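Local coordinates for chorismate mutase and shikimate 5-dehydrogenase fusion protein (Clostridium acetobutylicum, PDB 3FBT), which probably catalyses the reversible NADPH-linked reduction of 3-dehydroshikimate to shikimate in chorismate biosynthesis, through the shikimate dehydrogenase part of a fusion with chorismate mutase, at residues 70-75 and 87-92. Residues are numbered along the deposited sequence; the frame is centred on the assembly and turned at random.
With SO4 (sulfate ion), chain F.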
ATOM      1  N   VAL A  70      -0.243 -21.043   9.167  1.00 40.98           N
ATOM      2  CA  VAL A  70      -1.362 -21.933   9.414  1.00 41.26           C
ATOM      3  C   VAL A  70      -2.599 -21.078   9.783  1.00 42.07           C
ATOM      4  O   VAL A  70      -3.653 -21.209   9.209  1.00 40.88           O
ATOM      5  CB  VAL A  70      -1.003 -22.844  10.591  1.00 43.11           C
ATOM      6  CG1 VAL A  70      -2.186 -23.790  10.979  1.00 40.93           C
ATOM      7  CG2 VAL A  70       0.321 -23.561  10.286  1.00 44.82           C
ATOM      8  N   GLU A  71      -2.436 -20.135  10.690  1.00 42.90           N
ATOM      9  CA  GLU A  71      -3.604 -19.377  11.159  1.00 44.62           C
ATOM     10  C   GLU A  71      -4.347 -18.673  10.047  1.00 43.69           C
ATOM     11  O   GLU A  71      -5.586 -18.638  10.038  1.00 44.13           O
ATOM     12  CB  GLU A  71      -3.188 -18.340  12.157  1.00 45.16           C
ATOM     13  CG  GLU A  71      -2.659 -18.950  13.385  1.00 52.07           C
ATOM     14  CD  GLU A  71      -3.763 -19.676  14.060  1.00 59.57           C
ATOM     15  OE1 GLU A  71      -4.675 -18.955  14.547  1.00 62.97           O
ATOM     16  OE2 GLU A  71      -3.742 -20.943  14.038  1.00 62.73           O
ATOM     17  N   VAL A  72      -3.595 -18.163   9.080  1.00 41.91           N
ATOM     18  CA  VAL A  72      -4.185 -17.463   7.955  1.00 40.17           C
ATOM     19  C   VAL A  72      -5.090 -18.331   7.139  1.00 41.01           C
ATOM     20  O   VAL A  72      -5.941 -17.812   6.442  1.00 41.52           O
ATOM     21  CB  VAL A  72      -3.113 -16.816   7.010  1.00 38.67           C
ATOM     22  CG1 VAL A  72      -2.485 -17.889   6.085  1.00 33.52           C
ATOM     23  CG2 VAL A  72      -3.757 -15.780   6.198  1.00 36.98           C
ATOM     24  N   MET A  73      -4.936 -19.646   7.225  1.00 40.93           N
ATOM     25  CA  MET A  73      -5.752 -20.528   6.415  1.00 42.37           C
ATOM     26  C   MET A  73      -7.273 -20.350   6.737  1.00 43.47           C
ATOM     27  O   MET A  73      -8.137 -20.610   5.902  1.00 44.10           O
ATOM     28  CB  MET A  73      -5.275 -21.997   6.577  1.00 42.32           C
ATOM     29  CG  MET A  73      -3.826 -22.308   6.016  1.00 40.47           C
ATOM     30  SD  MET A  73      -3.383 -24.080   6.320  1.00 41.44           S
ATOM     31  CE  MET A  73      -2.643 -24.680   4.800  1.00 39.77           C
ATOM     32  N   LYS A  74      -7.584 -19.922   7.949  1.00 43.89           N
ATOM     33  CA  LYS A  74      -8.957 -19.687   8.379  1.00 44.24           C
ATOM     34  C   LYS A  74      -9.705 -18.679   7.499  1.00 44.92           C
ATOM     35  O   LYS A  74     -10.940 -18.666   7.459  1.00 43.58           O
ATOM     36  CB  LYS A  74      -8.958 -19.186   9.828  1.00 45.28           C
ATOM     37  CG  LYS A  74      -8.854 -20.320  10.827  1.00 47.59           C
ATOM     38  CD  LYS A  74      -8.417 -19.834  12.189  1.00 55.66           C
ATOM     39  CE  LYS A  74      -8.314 -21.010  13.208  1.00 59.18           C
ATOM     40  NZ  LYS A  74      -7.072 -21.867  13.090  1.00 62.12           N
ATOM     41  N   GLU A  75      -8.939 -17.877   6.765  1.00 44.22           N
ATOM     42  CA  GLU A  75      -9.458 -16.715   6.088  1.00 44.73           C
ATOM     43  C   GLU A  75      -9.711 -16.963   4.619  1.00 43.79           C
ATOM     44  O   GLU A  75     -10.253 -16.124   3.949  1.00 43.70           O
ATOM     45  CB  GLU A  75      -8.462 -15.575   6.236  1.00 44.23           C
ATOM     46  CG  GLU A  75      -8.141 -15.257   7.680  1.00 47.94           C
ATOM     47  CD  GLU A  75      -9.365 -14.818   8.439  1.00 52.83           C
ATOM     48  OE1 GLU A  75     -10.386 -14.462   7.789  1.00 53.92           O
ATOM     49  OE2 GLU A  75      -9.318 -14.831   9.696  1.00 54.03           O
ATOM     50  N   GLY A  87       0.316 -28.214   4.838  1.00 40.91           N
ATOM     51  CA  GLY A  87      -0.237 -27.640   6.055  1.00 41.78           C
ATOM     52  C   GLY A  87       0.105 -26.163   6.343  1.00 42.57           C
ATOM     53  O   GLY A  87       0.062 -25.734   7.484  1.00 45.10           O
ATOM     54  N   ALA A  88       0.470 -25.361   5.344  1.00 40.62           N
ATOM     55  CA  ALA A  88       0.898 -23.984   5.633  1.00 38.71           C
ATOM     56  C   ALA A  88       0.825 -23.199   4.343  1.00 37.35           C
ATOM     57  O   ALA A  88       1.111 -23.706   3.267  1.00 36.92           O
ATOM     58  CB  ALA A  88       2.352 -23.940   6.191  1.00 39.30           C
ATOM     59  N   VAL A  89       0.459 -21.946   4.465  1.00 36.12           N
ATOM     60  CA  VAL A  89       0.297 -21.108   3.289  1.00 35.21           C
ATOM     61  C   VAL A  89       1.291 -20.024   3.415  1.00 33.90           C
ATOM     62  O   VAL A  89       1.372 -19.396   4.486  1.00 35.01           O
ATOM     63  CB  VAL A  89      -1.184 -20.577   3.233  1.00 35.87           C
ATOM     64  CG1 VAL A  89      -1.285 -19.330   2.407  1.00 30.58           C
ATOM     65  CG2 VAL A  89      -2.099 -21.723   2.664  1.00 34.47           C
ATOM     66  N   ASN A  90       2.112 -19.765   2.392  1.00 34.13           N
ATOM     67  CA  ASN A  90       2.933 -18.534   2.510  1.00 33.56           C
ATOM     68  C   ASN A  90       2.593 -17.493   1.460  1.00 35.92           C
ATOM     69  O   ASN A  90       3.283 -16.494   1.390  1.00 35.17           O
ATOM     70  CB  ASN A  90       4.441 -18.825   2.395  1.00 36.03           C
ATOM     71  CG  ASN A  90       4.818 -19.125   0.984  1.00 36.45           C
ATOM     72  OD1 ASN A  90       3.967 -19.556   0.231  1.00 35.17           O
ATOM     73  ND2 ASN A  90       6.073 -18.876   0.588  1.00 39.68           N
ATOM     74  N   THR A  91       1.554 -17.710   0.635  1.00 35.09           N
ATOM     75  CA  THR A  91       1.252 -16.784  -0.480  1.00 35.33           C
ATOM     76  C   THR A  91      -0.292 -16.621  -0.608  1.00 36.53           C
ATOM     77  O   THR A  91      -1.013 -17.628  -0.603  1.00 35.57           O
ATOM     78  CB  THR A  91       1.758 -17.338  -1.843  1.00 34.07           C
ATOM     79  OG1 THR A  91       3.174 -17.543  -1.818  1.00 36.66           O
ATOM     80  CG2 THR A  91       1.356 -16.437  -3.035  1.00 33.80           C
ATOM     81  N   LEU A  92      -0.785 -15.379  -0.693  1.00 34.49           N
ATOM     82  CA  LEU A  92      -2.215 -15.115  -0.747  1.00 32.93           C
ATOM     83  C   LEU A  92      -2.539 -14.381  -2.044  1.00 34.26           C
ATOM     84  O   LEU A  92      -1.871 -13.451  -2.377  1.00 32.86           O
ATOM     85  CB  LEU A  92      -2.694 -14.301   0.441  1.00 32.54           C
ATOM     86  CG  LEU A  92      -2.191 -14.753   1.822  1.00 34.52           C
ATOM     87  CD1 LEU A  92      -2.807 -13.820   2.839  1.00 34.97           C
ATOM     88  CD2 LEU A  92      -2.675 -16.159   2.121  1.00 35.11           C
TER
HETATM   89  S   SO4 F   4       3.747 -20.529  11.300  1.00 57.78           S
HETATM   90  O1  SO4 F   4       4.916 -21.351  10.953  1.00 60.08           O
HETATM   91  O2  SO4 F   4       3.692 -20.200  12.732  1.00 62.11           O
HETATM   92  O3  SO4 F   4       3.882 -19.301  10.548  1.00 44.13           O
HETATM   93  O4  SO4 F   4       2.582 -21.364  11.090  1.00 59.03           O
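Met-73 reaches from the 3-10 turn 72-75 to the backbone of Gly-87 and Ala-88. Its chain is extended at chi2 and bends at chi3 (136°), which brings CE to 3.2 Å from Ala-88 N, a close approach. CE also lies 3.7 Å from Val-89 CG2, and Met-73 CG touches that same methyl, so CG2 of Val-89 meets the methionine at a slant. The other branch faces Val-72. There the two valines cross at about a right angle, with Val-72 CG1 4.1 Å from Val-89 CG1. With chi1 at 78°, the second methyl of Val-72, CG2, turns to Leu-92 CD1 at 4.0 Å; these side chains slide past each other in opposite directions. At the outer end, Val-70 CG2 rests 3.6 Å from Gly-87 O. Val-70 N gives a weak hydrogen bond to a sulfate, probably from the crystallisation liquor. Leu-76 adds to the apolar cluster beside Val-89 and Leu-92. The contact joins the loop after strand 61-64 to the link between helix 81-86 and strand 91-94, and to Leu-92 in that strand. It lies beside the predicted shikimate site: Ala-88 touches Lys-69, the predicted proton acceptor. With no hydrogen bond across, the fit rests on methyl packing and on Met-73 CE against the backbone.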